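Local coordinates for transferrin binding protein B (Actinobacillus suis, PDB 3PQU) that probably binds the host's transferrin at the bacterial outer membrane, as a surface lipoprotein that serves iron acquisition, at residues D35-P40 / S292-G297; Q366-A371 / V381-K386; V373-S378 / C394-Y399; V389-C394 / Q404-E409. One frame throughout, in Å; residues are numbered along the deposited sequence.

The four contacts of this two-lobed beta protein range from a water-bridged packing of loop on strand to a hydrogen-bonded hairpin. Contact 1 sets a loop of the N-lobe handle on a strand of the N-lobe barrel, whereas contacts 2, 3 and 4 all belong to the C-lobe handle. Contacts 1 and 2, with centres 22 Å apart, meet where Lys367 NZ lies 2.7 Å from Pro40 O, a probable hydrogen bond between the lobes. Contacts 2 and 3 both use strand 376-383; their segments adjoin in sequence, with centres 17 Å apart. Contacts 2 and 4 have centres 10 Å apart and touch through Leu370 and Ala392. Contacts 3 and 4, 13 Å between centres, share Cys394, and the ring of Phe375 packs on Cys393 as well.

Contact 1. Residues D35-P40 / S292-G297; sequences DKLMEP and SNYLEG
Met38 reaches over the backbone of Tyr294 and Leu295 where a short 3-10 turn of the N-lobe handle, residues 36-38, rests on the barrel strand 292-300. Met38 CG stands beside its own backbone N (chi1 -55°), and bends at the next two torsions bring the thioether onto the backbone of Tyr294 and Leu295. From CB and CG the chain leads to SD, which sits 3.9 Å from Tyr294 CA and close to the plane of the tyrosine ring, at its edge. The terminal CE then packs on the carbonyl of Leu295, 3.3 Å from its O. Leu37 CD1 adds an apolar touch on Tyr294 CB, and the two side chains cross at about a right angle.

No direct hydrogen bond links the two segments; water does that work at both ends. Asp35 OD2 lies in the plane of the Tyr294 ring at its edge, carboxylate and ring 29° apart, and one water joins it to Tyr294 OH. Glu296 OE2 comes 3.6 Å from Pro40 CA, while Glu296 OE1 forms a salt bridge with Arg274 on the adjacent barrel strand. A second water donates both to Met38 O, at 2.8 Å, and to Glu296 OE2, at 2.7 Å.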
loop_
_atom_site.group_PDB
_atom_site.type_symbol
_atom_site.label_atom_id
_atom_site.label_comp_id
_atom_site.label_asym_id
_atom_site.label_seq_id
_atom_site.Cartn_x
_atom_site.Cartn_y
_atom_site.Cartn_z
ATOM N N ASP A 35 -11.672 6.359 -9.959
ATOM C CA ASP A 35 -12.367 5.142 -10.367
ATOM C C ASP A 35 -11.942 4.002 -9.457
ATOM O O ASP A 35 -10.790 3.941 -9.015
ATOM C CB ASP A 35 -12.030 4.781 -11.814
ATOM C CG ASP A 35 -12.775 5.641 -12.816
ATOM O OD1 ASP A 35 -13.652 6.423 -12.391
ATOM O OD2 ASP A 35 -12.485 5.530 -14.027
ATOM N N LYS A 36 -12.871 3.096 -9.178
ATOM C CA LYS A 36 -12.599 1.977 -8.279
ATOM C C LYS A 36 -11.303 1.235 -8.597
ATOM O O LYS A 36 -10.514 0.986 -7.699
ATOM C CB LYS A 36 -13.774 0.996 -8.259
ATOM C CG LYS A 36 -15.072 1.628 -7.801
ATOM C CD LYS A 36 -16.216 0.633 -7.831
ATOM C CE LYS A 36 -17.527 1.293 -7.431
ATOM N NZ LYS A 36 -18.596 0.292 -7.160
ATOM N N LEU A 37 -11.085 0.888 -9.867
ATOM C CA LEU A 37 -9.889 0.147 -10.262
ATOM C C LEU A 37 -8.616 0.918 -9.986
ATOM O O LEU A 37 -7.540 0.343 -9.982
ATOM C CB LEU A 37 -9.915 -0.188 -11.747
ATOM C CG LEU A 37 -10.705 -1.415 -12.158
ATOM C CD1 LEU A 37 -10.731 -1.466 -13.670
ATOM C CD2 LEU A 37 -10.098 -2.671 -11.559
ATOM N N MET A 38 -8.732 2.224 -9.775
ATOM C CA MET A 38 -7.543 3.030 -9.571
ATOM C C MET A 38 -7.245 3.268 -8.085
ATOM O O MET A 38 -6.243 3.893 -7.751
ATOM C CB MET A 38 -7.645 4.344 -10.362
ATOM C CG MET A 38 -7.925 4.118 -11.858
ATOM S SD MET A 38 -6.664 3.095 -12.683
ATOM C CE MET A 38 -5.372 4.304 -12.781
ATOM N N GLU A 39 -8.099 2.756 -7.197
ATOM C CA GLU A 39 -7.873 2.896 -5.747
ATOM C C GLU A 39 -6.684 2.031 -5.316
ATOM O O GLU A 39 -6.526 0.923 -5.801
ATOM C CB GLU A 39 -9.119 2.472 -4.944
ATOM C CG GLU A 39 -10.295 3.455 -4.992
ATOM C CD GLU A 39 -10.051 4.721 -4.183
ATOM O OE1 GLU A 39 -10.849 5.672 -4.323
ATOM O OE2 GLU A 39 -9.068 4.768 -3.404
ATOM N N PRO A 40 -5.854 2.530 -4.384
ATOM C CA PRO A 40 -4.666 1.775 -3.984
ATOM C C PRO A 40 -4.989 0.672 -2.979
ATOM O O PRO A 40 -5.844 0.861 -2.114
ATOM C CB PRO A 40 -3.792 2.844 -3.333
ATOM C CG PRO A 40 -4.792 3.859 -2.826
ATOM C CD PRO A 40 -5.828 3.917 -3.879
ATOM N N SER A 292 -4.901 -0.751 -22.381
ATOM C CA SER A 292 -5.582 -0.527 -21.112
ATOM C C SER A 292 -5.382 0.895 -20.622
ATOM O O SER A 292 -4.259 1.372 -20.620
ATOM C CB SER A 292 -5.023 -1.449 -20.003
ATOM O OG SER A 292 -5.586 -1.065 -18.727
ATOM N N ASN A 293 -6.460 1.543 -20.175
ATOM C CA ASN A 293 -6.394 2.859 -19.533
ATOM C C ASN A 293 -6.378 2.728 -18.017
ATOM O O ASN A 293 -6.470 3.729 -17.310
ATOM C CB ASN A 293 -7.637 3.683 -19.866
ATOM C CG ASN A 293 -7.577 4.302 -21.228
ATOM O OD1 ASN A 293 -6.498 4.602 -21.741
ATOM N ND2 ASN A 293 -8.741 4.513 -21.822
ATOM N N TYR A 294 -6.296 1.494 -17.524
ATOM C CA TYR A 294 -6.527 1.206 -16.109
ATOM C C TYR A 294 -5.370 0.444 -15.467
ATOM O O TYR A 294 -5.533 -0.680 -14.992
ATOM C CB TYR A 294 -7.833 0.431 -15.957
ATOM C CG TYR A 294 -8.995 1.203 -16.536
ATOM C CD1 TYR A 294 -9.597 2.233 -15.819
ATOM C CD2 TYR A 294 -9.475 0.915 -17.810
ATOM C CE1 TYR A 294 -10.654 2.959 -16.357
ATOM C CE2 TYR A 294 -10.533 1.638 -18.357
ATOM C CZ TYR A 294 -11.109 2.653 -17.627
ATOM O OH TYR A 294 -12.148 3.353 -18.171
ATOM N N LEU A 295 -4.202 1.074 -15.454
ATOM C CA LEU A 295 -3.033 0.500 -14.814
ATOM C C LEU A 295 -2.787 1.226 -13.495
ATOM O O LEU A 295 -2.786 2.454 -13.458
ATOM C CB LEU A 295 -1.809 0.643 -15.724
ATOM C CG LEU A 295 -0.484 0.075 -15.182
ATOM C CD1 LEU A 295 0.329 -0.585 -16.300
ATOM C CD2 LEU A 295 0.336 1.150 -14.457
ATOM N N GLU A 296 -2.567 0.464 -12.422
ATOM C CA GLU A 296 -2.306 1.056 -11.112
ATOM C C GLU A 296 -1.429 0.101 -10.350
ATOM O O GLU A 296 -1.616 -1.110 -10.432
ATOM C CB GLU A 296 -3.615 1.285 -10.342
ATOM C CG GLU A 296 -3.508 2.279 -9.172
ATOM C CD GLU A 296 -2.943 1.690 -7.873
ATOM O OE1 GLU A 296 -2.790 0.452 -7.757
ATOM O OE2 GLU A 296 -2.666 2.477 -6.938
ATOM N N GLY A 297 -0.463 0.642 -9.625
ATOM C CA GLY A 297 0.414 -0.160 -8.793
ATOM C C GLY A 297 1.096 0.691 -7.725
ATOM O O GLY A 297 0.755 1.860 -7.534
HETATM O O HOH W 1 -12.483 5.697 -17.045
HETATM O O HOH W 2 -3.761 4.959 -6.882
#

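Contact 2. Residues Q366-A371 / V381-K386; sequences QKIDLA and VEINGK
Gln366 and Ile368 face Val381 and Ile383 across two antiparallel strands of the C-lobe handle that belong to different sheets. The strand axes run 9.8 Å apart at an angle of 168°, well beyond backbone pairing distance, and no hydrogen bond crosses: the contact is made mainly by side chains. Gln366 comes first, and in the conformer described, one of two, its bent chain brings the amide up to the side chains of Val381 and Ile383. There Gln366 OE1 rests 3.7 Å from Ile383 CG1 and also touches Val381 CG2.

Lys367 points to the other side. Ile368, which carries most of the contact, turns back to it with CG1 beside the backbone N (chi1 -50°) and CD1 extended beyond, which carries that methyl between two partners. The backbone of Ile368 pairs with Leu361 in the small two-stranded sheet, and its side chain also packs on Leu361 and Ile363; Ile383 shares Ile363, so the apolar cluster continues onto the neighbouring strand 360-363. Further on, Asp369 OD1 accepts from Ala371 N in an Asx turn that ends the strand. At the centre of the contact, Ile368 CD1 stands 3.5 Å from Val381 CG1 and 3.8 Å from Ile383 CD1.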
loop_
_atom_site.group_PDB
_atom_site.type_symbol
_atom_site.label_atom_id
_atom_site.label_comp_id
_atom_site.label_asym_id
_atom_site.label_seq_id
_atom_site.Cartn_x
_atom_site.Cartn_y
_atom_site.Cartn_z
ATOM N N GLN A 366 -9.565 -1.844 4.598
ATOM C CA GLN A 366 -10.625 -0.836 4.620
ATOM C C GLN A 366 -10.050 0.551 4.897
ATOM O O GLN A 366 -9.249 0.723 5.815
ATOM C CB GLN A 366 -11.678 -1.175 5.681
ATOM C CG GLN A 366 -13.073 -1.398 5.116
ATOM C CD GLN A 366 -14.171 -0.856 6.018
ATOM O OE1 GLN A 366 -14.714 -1.575 6.857
ATOM N NE2 GLN A 366 -14.508 0.419 5.842
ATOM N N LYS A 367 -10.460 1.538 4.102
ATOM C CA LYS A 367 -10.011 2.916 4.294
ATOM C C LYS A 367 -10.987 3.686 5.181
ATOM O O LYS A 367 -12.142 3.881 4.821
ATOM C CB LYS A 367 -9.858 3.634 2.949
ATOM C CG LYS A 367 -8.799 3.036 2.019
ATOM C CD LYS A 367 -8.741 3.808 0.697
ATOM C CE LYS A 367 -7.632 3.302 -0.219
ATOM N NZ LYS A 367 -7.820 1.856 -0.545
ATOM N N ILE A 368 -10.520 4.117 6.349
ATOM C CA ILE A 368 -11.345 4.908 7.262
ATOM C C ILE A 368 -11.103 6.396 7.050
ATOM O O ILE A 368 -10.020 6.906 7.363
ATOM C CB ILE A 368 -11.035 4.569 8.726
ATOM C CG1 ILE A 368 -11.070 3.056 8.935
ATOM C CG2 ILE A 368 -12.026 5.261 9.671
ATOM C CD1 ILE A 368 -10.768 2.638 10.351
ATOM N N ASP A 369 -12.109 7.088 6.522
ATOM C CA ASP A 369 -12.018 8.527 6.289
ATOM C C ASP A 369 -11.942 9.265 7.620
ATOM O O ASP A 369 -12.784 9.053 8.488
ATOM C CB ASP A 369 -13.214 9.022 5.470
ATOM C CG ASP A 369 -13.212 10.533 5.272
ATOM O OD1 ASP A 369 -12.165 11.185 5.498
ATOM O OD2 ASP A 369 -14.270 11.073 4.882
ATOM N N LEU A 370 -10.936 10.127 7.782
ATOM C CA LEU A 370 -10.728 10.801 9.067
ATOM C C LEU A 370 -11.292 12.220 9.149
ATOM O O LEU A 370 -11.298 12.824 10.219
ATOM C CB LEU A 370 -9.243 10.837 9.414
ATOM C CG LEU A 370 -8.543 9.489 9.572
ATOM C CD1 LEU A 370 -7.066 9.703 9.928
ATOM C CD2 LEU A 370 -9.245 8.656 10.633
ATOM N N ALA A 371 -11.759 12.758 8.028
ATOM C CA ALA A 371 -12.239 14.130 8.013
ATOM C C ALA A 371 -13.650 14.208 8.577
ATOM O O ALA A 371 -14.364 13.206 8.634
ATOM C CB ALA A 371 -12.181 14.702 6.601
ATOM N N VAL A 381 -16.215 2.154 13.280
ATOM C CA VAL A 381 -16.350 1.296 12.128
ATOM C C VAL A 381 -16.132 -0.157 12.526
ATOM O O VAL A 381 -15.125 -0.512 13.142
ATOM C CB VAL A 381 -15.386 1.732 11.008
ATOM C CG1 VAL A 381 -13.955 1.713 11.507
ATOM C CG2 VAL A 381 -15.561 0.860 9.769
ATOM N N GLU A 382 -17.119 -0.984 12.218
ATOM C CA GLU A 382 -17.006 -2.408 12.445
ATOM C C GLU A 382 -16.172 -3.015 11.315
ATOM O O GLU A 382 -16.659 -3.206 10.202
ATOM C CB GLU A 382 -18.398 -3.042 12.498
ATOM C CG GLU A 382 -18.393 -4.533 12.758
ATOM C CD GLU A 382 -18.228 -4.870 14.225
ATOM O OE1 GLU A 382 -18.607 -4.030 15.067
ATOM O OE2 GLU A 382 -17.730 -5.973 14.537
ATOM N N ILE A 383 -14.905 -3.285 11.596
ATOM C CA ILE A 383 -14.043 -3.963 10.635
ATOM C C ILE A 383 -13.887 -5.360 11.172
ATOM O O ILE A 383 -12.872 -5.711 11.772
ATOM C CB ILE A 383 -12.672 -3.298 10.514
ATOM C CG1 ILE A 383 -12.832 -1.849 10.060
ATOM C CG2 ILE A 383 -11.790 -4.074 9.544
ATOM C CD1 ILE A 383 -11.552 -1.058 10.112
ATOM N N ASN A 384 -14.926 -6.151 10.955
ATOM C CA ASN A 384 -15.135 -7.372 11.712
ATOM C C ASN A 384 -13.897 -8.239 11.919
ATOM O O ASN A 384 -13.055 -8.393 11.026
ATOM C CB ASN A 384 -16.313 -8.156 11.134
ATOM C CG ASN A 384 -17.600 -7.351 11.164
ATOM O OD1 ASN A 384 -17.716 -6.323 10.494
ATOM N ND2 ASN A 384 -18.566 -7.805 11.951
ATOM N N GLY A 385 -13.802 -8.784 13.127
ATOM C CA GLY A 385 -14.857 -8.602 14.112
ATOM C C GLY A 385 -14.658 -7.456 15.093
ATOM O O GLY A 385 -15.378 -7.359 16.085
ATOM N N LYS A 386 -13.697 -6.579 14.814
ATOM C CA LYS A 386 -13.326 -5.529 15.760
ATOM C C LYS A 386 -14.035 -4.206 15.501
ATOM O O LYS A 386 -14.005 -3.672 14.393
ATOM C CB LYS A 386 -11.811 -5.315 15.751
ATOM C CG LYS A 386 -11.014 -6.540 16.166
ATOM C CD LYS A 386 -9.725 -6.653 15.372
ATOM C CE LYS A 386 -10.013 -6.803 13.884
ATOM N NZ LYS A 386 -8.775 -7.053 13.093
#

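Contact 3. Residues V373-S378 / C394-Y399; sequences VNFKNS and CSNLEY
The ring of Phe375 lies with one face against Cys394, half of a disulfide between adjacent residues. Cys394 CB stands over that face, 3.8 Å from the ring centroid and 27° off the normal, a CH-pi contact displaced toward the CE1 and CZ rim. The sulfur leans further out: Cys394 SG meets the ring obliquely and comes within 3.5 Å of Phe375 CZ. Phe375 reaches this place because its CG is anti to the backbone N (chi1 173°), which swings the ring across to the loop that follows strand 386-393. Two polar groups approach the same ring obliquely, Ser395 OG near CD1 and Asn396 OD1 near CE1, the amide of Asn396 inclined to the ring.

The backbones are also joined directly. Ser395 N donates to Phe375 O at 2.8 Å, in the carbonyl plane and on a lone pair, though the bond is bent to 139° at the hydrogen. The same oxygen receives a CA-H contact, with Cys394 CA 3.2 Å from Phe375 O. Ser395 CB packs on Asn374 O. Each segment is also braced internally: Asn377 OD1 accepts from Asn374 N while its ND2 donates to Asn374 O, and a type I turn from Cys394 to Leu397 shapes the opposing loop.

The contact lies at the surface of the C-lobe handle. Asn377 pairs with Ala392 as strand 376-383 enters the sheet beside strand 386-393, Cys394 and Leu397 pack on Phe402 of strand 400-409, and Asn396 O accepts from Lys565 of the C-lobe barrel.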
loop_
_atom_site.group_PDB
_atom_site.type_symbol
_atom_site.label_atom_id
_atom_site.label_comp_id
_atom_site.label_asym_id
_atom_site.label_seq_id
_atom_site.Cartn_x
_atom_site.Cartn_y
_atom_site.Cartn_z
ATOM N N VAL A 373 -16.982 17.279 10.134
ATOM C CA VAL A 373 -17.507 18.632 10.240
ATOM C C VAL A 373 -16.919 19.381 11.433
ATOM O O VAL A 373 -16.883 20.605 11.437
ATOM C CB VAL A 373 -19.059 18.631 10.334
ATOM C CG1 VAL A 373 -19.664 17.949 9.110
ATOM C CG2 VAL A 373 -19.528 17.943 11.616
ATOM N N ASN A 374 -16.454 18.642 12.437
ATOM C CA ASN A 374 -15.939 19.244 13.667
ATOM C C ASN A 374 -14.434 19.504 13.644
ATOM O O ASN A 374 -13.734 19.105 12.709
ATOM C CB ASN A 374 -16.290 18.364 14.866
ATOM C CG ASN A 374 -17.780 18.284 15.108
ATOM O OD1 ASN A 374 -18.496 19.271 14.948
ATOM N ND2 ASN A 374 -18.256 17.108 15.502
ATOM N N PHE A 375 -13.943 20.184 14.678
ATOM C CA PHE A 375 -12.512 20.424 14.831
ATOM C C PHE A 375 -11.757 19.106 14.899
ATOM O O PHE A 375 -10.772 18.914 14.196
ATOM C CB PHE A 375 -12.220 21.247 16.082
ATOM C CG PHE A 375 -10.754 21.393 16.374
ATOM C CD1 PHE A 375 -9.966 22.240 15.610
ATOM C CD2 PHE A 375 -10.162 20.678 17.405
ATOM C CE1 PHE A 375 -8.616 22.379 15.871
ATOM C CE2 PHE A 375 -8.811 20.812 17.676
ATOM C CZ PHE A 375 -8.035 21.665 16.909
ATOM N N LYS A 376 -12.210 18.212 15.771
ATOM C CA LYS A 376 -11.755 16.830 15.743
ATOM C C LYS A 376 -12.994 15.944 15.697
ATOM O O LYS A 376 -14.041 16.312 16.229
ATOM C CB LYS A 376 -10.837 16.507 16.927
ATOM C CG LYS A 376 -11.517 16.269 18.261
ATOM C CD LYS A 376 -10.468 15.983 19.337
ATOM C CE LYS A 376 -11.087 15.501 20.645
ATOM N NZ LYS A 376 -10.062 15.409 21.722
ATOM N N ASN A 377 -12.885 14.796 15.037
ATOM C CA ASN A 377 -14.051 13.974 14.744
ATOM C C ASN A 377 -13.833 12.518 15.109
ATOM O O ASN A 377 -12.758 11.970 14.882
ATOM C CB ASN A 377 -14.405 14.100 13.261
ATOM C CG ASN A 377 -14.658 15.540 12.852
ATOM O OD1 ASN A 377 -15.779 16.037 12.961
ATOM N ND2 ASN A 377 -13.610 16.225 12.398
ATOM N N SER A 378 -14.857 11.896 15.677
ATOM C CA SER A 378 -14.780 10.489 16.037
ATOM C C SER A 378 -15.417 9.604 14.969
ATOM O O SER A 378 -16.491 9.910 14.451
ATOM C CB SER A 378 -15.454 10.248 17.387
ATOM O OG SER A 378 -15.449 8.868 17.707
ATOM N N CYS A 394 -6.685 17.594 12.946
ATOM C CA CYS A 394 -7.756 18.559 13.205
ATOM C C CYS A 394 -8.247 19.121 11.878
ATOM O O CYS A 394 -7.587 18.982 10.848
ATOM C CB CYS A 394 -7.250 19.746 14.027
ATOM S SG CYS A 394 -6.016 19.361 15.260
ATOM N N SER A 395 -9.385 19.806 11.916
ATOM C CA SER A 395 -9.998 20.349 10.708
ATOM C C SER A 395 -9.143 21.419 10.035
ATOM O O SER A 395 -9.294 21.673 8.842
ATOM C CB SER A 395 -11.375 20.924 11.020
ATOM O OG SER A 395 -11.254 22.019 11.904
ATOM N N ASN A 396 -8.253 22.052 10.791
ATOM C CA ASN A 396 -7.344 23.036 10.202
ATOM C C ASN A 396 -6.043 22.437 9.654
ATOM O O ASN A 396 -5.219 23.157 9.095
ATOM C CB ASN A 396 -7.028 24.164 11.187
ATOM C CG ASN A 396 -6.229 23.689 12.384
ATOM O OD1 ASN A 396 -6.197 22.495 12.694
ATOM N ND2 ASN A 396 -5.583 24.628 13.074
ATOM N N LEU A 397 -5.860 21.131 9.825
ATOM C CA LEU A 397 -4.678 20.449 9.297
ATOM C C LEU A 397 -5.050 19.665 8.037
ATOM O O LEU A 397 -5.791 18.691 8.091
ATOM C CB LEU A 397 -4.034 19.552 10.362
ATOM C CG LEU A 397 -3.527 20.300 11.607
ATOM C CD1 LEU A 397 -3.024 19.351 12.680
ATOM C CD2 LEU A 397 -2.433 21.284 11.228
ATOM N N GLU A 398 -4.539 20.118 6.900
ATOM C CA GLU A 398 -4.917 19.590 5.596
ATOM C C GLU A 398 -4.026 18.446 5.125
ATOM O O GLU A 398 -4.458 17.610 4.338
ATOM C CB GLU A 398 -4.836 20.714 4.563
ATOM C CG GLU A 398 -5.808 20.583 3.416
ATOM C CD GLU A 398 -7.223 20.944 3.822
ATOM O OE1 GLU A 398 -7.382 21.711 4.798
ATOM O OE2 GLU A 398 -8.172 20.463 3.166
ATOM N N TYR A 399 -2.780 18.410 5.590
ATOM C CA TYR A 399 -1.809 17.454 5.051
ATOM C C TYR A 399 -1.296 16.476 6.098
ATOM O O TYR A 399 -0.318 15.772 5.871
ATOM C CB TYR A 399 -0.649 18.204 4.381
ATOM C CG TYR A 399 -1.127 19.018 3.209
ATOM C CD1 TYR A 399 -1.274 18.437 1.962
ATOM C CD2 TYR A 399 -1.480 20.355 3.358
ATOM C CE1 TYR A 399 -1.740 19.157 0.886
ATOM C CE2 TYR A 399 -1.953 21.090 2.284
ATOM C CZ TYR A 399 -2.076 20.481 1.050
ATOM O OH TYR A 399 -2.534 21.182 -0.034
#

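Contact 4. Residues V389-C394 / Q404-E409; sequences VAVACC and QLWQKE
Val389 CG1 sits over one face of the Trp406 indole, 3.5 Å from the centroid of the five-membered ring and 24° off its normal. This CH-pi contact is close, with Val389 CG1 only 3.3 Å from both NE1 and CE2 of Trp406, while the second methyl, CG2, touches CZ2 and CH2. Val391 CG2 makes a looser, oblique touch on CZ3. Trp406 CG occupies the position between its backbone N and carbonyl carbon (chi1 74°), folding the ring back across the neighbouring strand; Val414 and Asn417 of strand 413-424 also touch it. The indole nitrogen NE1 is buried here and has no hydrogen-bonding partner in the model.

The strands that carry these groups form an antiparallel beta hairpin in the sheet of the C-lobe handle, axes 4.7 Å apart at 177°. Val389 with Trp406 and Val391 with Gln404 are hydrogen-bonded pairs whose side chains share the indole's face of the sheet. Val389 N donates to Trp406 O at 3.0 Å, and Trp406 N returns the bond to Val389 O. Val391 and Gln404 exchange a second such pair of bonds.

Between them Ala390 and Leu405 make a non-hydrogen-bonded pair on the other face, where Leu405 CD1 packs 3.8 Å from Ala390 CB. Beyond this register strand 386-393 ends in the vicinal disulfide of Cys393 and Cys394, whose intervening peptide bond is cis, and the SG atoms lie 2.0 Å apart.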
loop_
_atom_site.group_PDB
_atom_site.type_symbol
_atom_site.label_atom_id
_atom_site.label_comp_id
_atom_site.label_asym_id
_atom_site.label_seq_id
_atom_site.Cartn_x
_atom_site.Cartn_y
_atom_site.Cartn_z
ATOM N N VAL A 389 -12.619 2.440 16.797
ATOM C CA VAL A 389 -12.969 3.846 16.884
ATOM C C VAL A 389 -11.716 4.744 16.863
ATOM O O VAL A 389 -10.728 4.504 17.567
ATOM C CB VAL A 389 -13.857 4.133 18.110
ATOM C CG1 VAL A 389 -13.474 3.231 19.263
ATOM C CG2 VAL A 389 -13.773 5.600 18.499
ATOM N N ALA A 390 -11.755 5.770 16.022
ATOM C CA ALA A 390 -10.628 6.682 15.876
ATOM C C ALA A 390 -11.092 8.113 16.084
ATOM O O ALA A 390 -12.144 8.521 15.589
ATOM C CB ALA A 390 -9.998 6.536 14.511
ATOM N N VAL A 391 -10.302 8.876 16.824
ATOM C CA VAL A 391 -10.603 10.283 17.050
ATOM C C VAL A 391 -9.489 11.117 16.431
ATOM O O VAL A 391 -8.370 11.157 16.942
ATOM C CB VAL A 391 -10.741 10.582 18.544
ATOM C CG1 VAL A 391 -11.032 12.058 18.771
ATOM C CG2 VAL A 391 -11.842 9.718 19.149
ATOM N N ALA A 392 -9.798 11.777 15.322
ATOM C CA ALA A 392 -8.773 12.416 14.499
ATOM C C ALA A 392 -8.833 13.943 14.548
ATOM O O ALA A 392 -9.908 14.534 14.469
ATOM C CB ALA A 392 -8.882 11.935 13.069
ATOM N N CYS A 393 -7.660 14.562 14.661
ATOM C CA CYS A 393 -7.515 16.014 14.664
ATOM C C CYS A 393 -6.562 16.400 13.532
ATOM O O CYS A 393 -5.712 15.591 13.169
ATOM C CB CYS A 393 -6.913 16.437 16.000
ATOM S SG CYS A 393 -7.175 18.156 16.413
ATOM N N CYS A 394 -6.685 17.594 12.946
ATOM C CA CYS A 394 -7.756 18.559 13.205
ATOM C C CYS A 394 -8.247 19.121 11.878
ATOM O O CYS A 394 -7.587 18.982 10.848
ATOM C CB CYS A 394 -7.250 19.746 14.027
ATOM S SG CYS A 394 -6.016 19.361 15.260
ATOM N N GLN A 404 -6.420 9.518 18.512
ATOM C CA GLN A 404 -6.472 8.289 19.277
ATOM C C GLN A 404 -7.113 7.193 18.447
ATOM O O GLN A 404 -7.937 7.459 17.567
ATOM C CB GLN A 404 -7.291 8.502 20.543
ATOM C CG GLN A 404 -7.082 9.845 21.191
ATOM C CD GLN A 404 -8.093 10.103 22.289
ATOM O OE1 GLN A 404 -8.339 9.245 23.137
ATOM N NE2 GLN A 404 -8.694 11.286 22.275
ATOM N N LEU A 405 -6.732 5.958 18.732
ATOM C CA LEU A 405 -7.319 4.815 18.058
ATOM C C LEU A 405 -7.354 3.648 19.022
ATOM O O LEU A 405 -6.363 3.364 19.695
ATOM C CB LEU A 405 -6.507 4.451 16.821
ATOM C CG LEU A 405 -6.899 3.137 16.151
ATOM C CD1 LEU A 405 -8.207 3.283 15.364
ATOM C CD2 LEU A 405 -5.771 2.692 15.245
ATOM N N TRP A 406 -8.498 2.982 19.102
ATOM C CA TRP A 406 -8.615 1.811 19.955
ATOM C C TRP A 406 -9.710 0.875 19.483
ATOM O O TRP A 406 -10.555 1.246 18.665
ATOM C CB TRP A 406 -8.852 2.219 21.416
ATOM C CG TRP A 406 -10.240 2.727 21.720
ATOM C CD1 TRP A 406 -11.322 1.983 22.104
ATOM C CD2 TRP A 406 -10.685 4.091 21.694
ATOM N NE1 TRP A 406 -12.410 2.796 22.308
ATOM C CE2 TRP A 406 -12.046 4.095 22.062
ATOM C CE3 TRP A 406 -10.066 5.308 21.391
ATOM C CZ2 TRP A 406 -12.798 5.268 22.132
ATOM C CZ3 TRP A 406 -10.814 6.472 21.464
ATOM C CH2 TRP A 406 -12.164 6.442 21.831
ATOM N N GLN A 407 -9.679 -0.351 19.990
ATOM C CA GLN A 407 -10.804 -1.237 19.809
ATOM C C GLN A 407 -11.660 -1.128 21.059
ATOM O O GLN A 407 -11.141 -1.132 22.176
ATOM C CB GLN A 407 -10.350 -2.677 19.600
ATOM C CG GLN A 407 -11.503 -3.606 19.289
ATOM C CD GLN A 407 -11.257 -5.007 19.777
ATOM O OE1 GLN A 407 -10.113 -5.451 19.870
ATOM N NE2 GLN A 407 -12.334 -5.716 20.105
ATOM N N LYS A 408 -12.969 -1.008 20.871
ATOM C CA LYS A 408 -13.880 -0.924 22.001
ATOM C C LYS A 408 -14.724 -2.188 22.081
ATOM O O LYS A 408 -15.067 -2.780 21.057
ATOM C CB LYS A 408 -14.780 0.309 21.889
ATOM C CG LYS A 408 -16.026 0.102 21.050
ATOM C CD LYS A 408 -16.795 1.400 20.886
ATOM C CE LYS A 408 -17.393 1.860 22.203
ATOM N NZ LYS A 408 -18.479 0.949 22.672
ATOM N N GLU A 409 -15.041 -2.600 23.302
ATOM C CA GLU A 409 -15.926 -3.736 23.518
ATOM C C GLU A 409 -16.810 -3.487 24.731
ATOM O O GLU A 409 -16.330 -3.435 25.862
ATOM C CB GLU A 409 -15.128 -5.034 23.691
ATOM C CG GLU A 409 -14.321 -5.121 24.977
ATOM C CD GLU A 409 -14.165 -6.549 25.460
ATOM O OE1 GLU A 409 -14.271 -6.782 26.684
ATOM O OE2 GLU A 409 -13.949 -7.441 24.614
#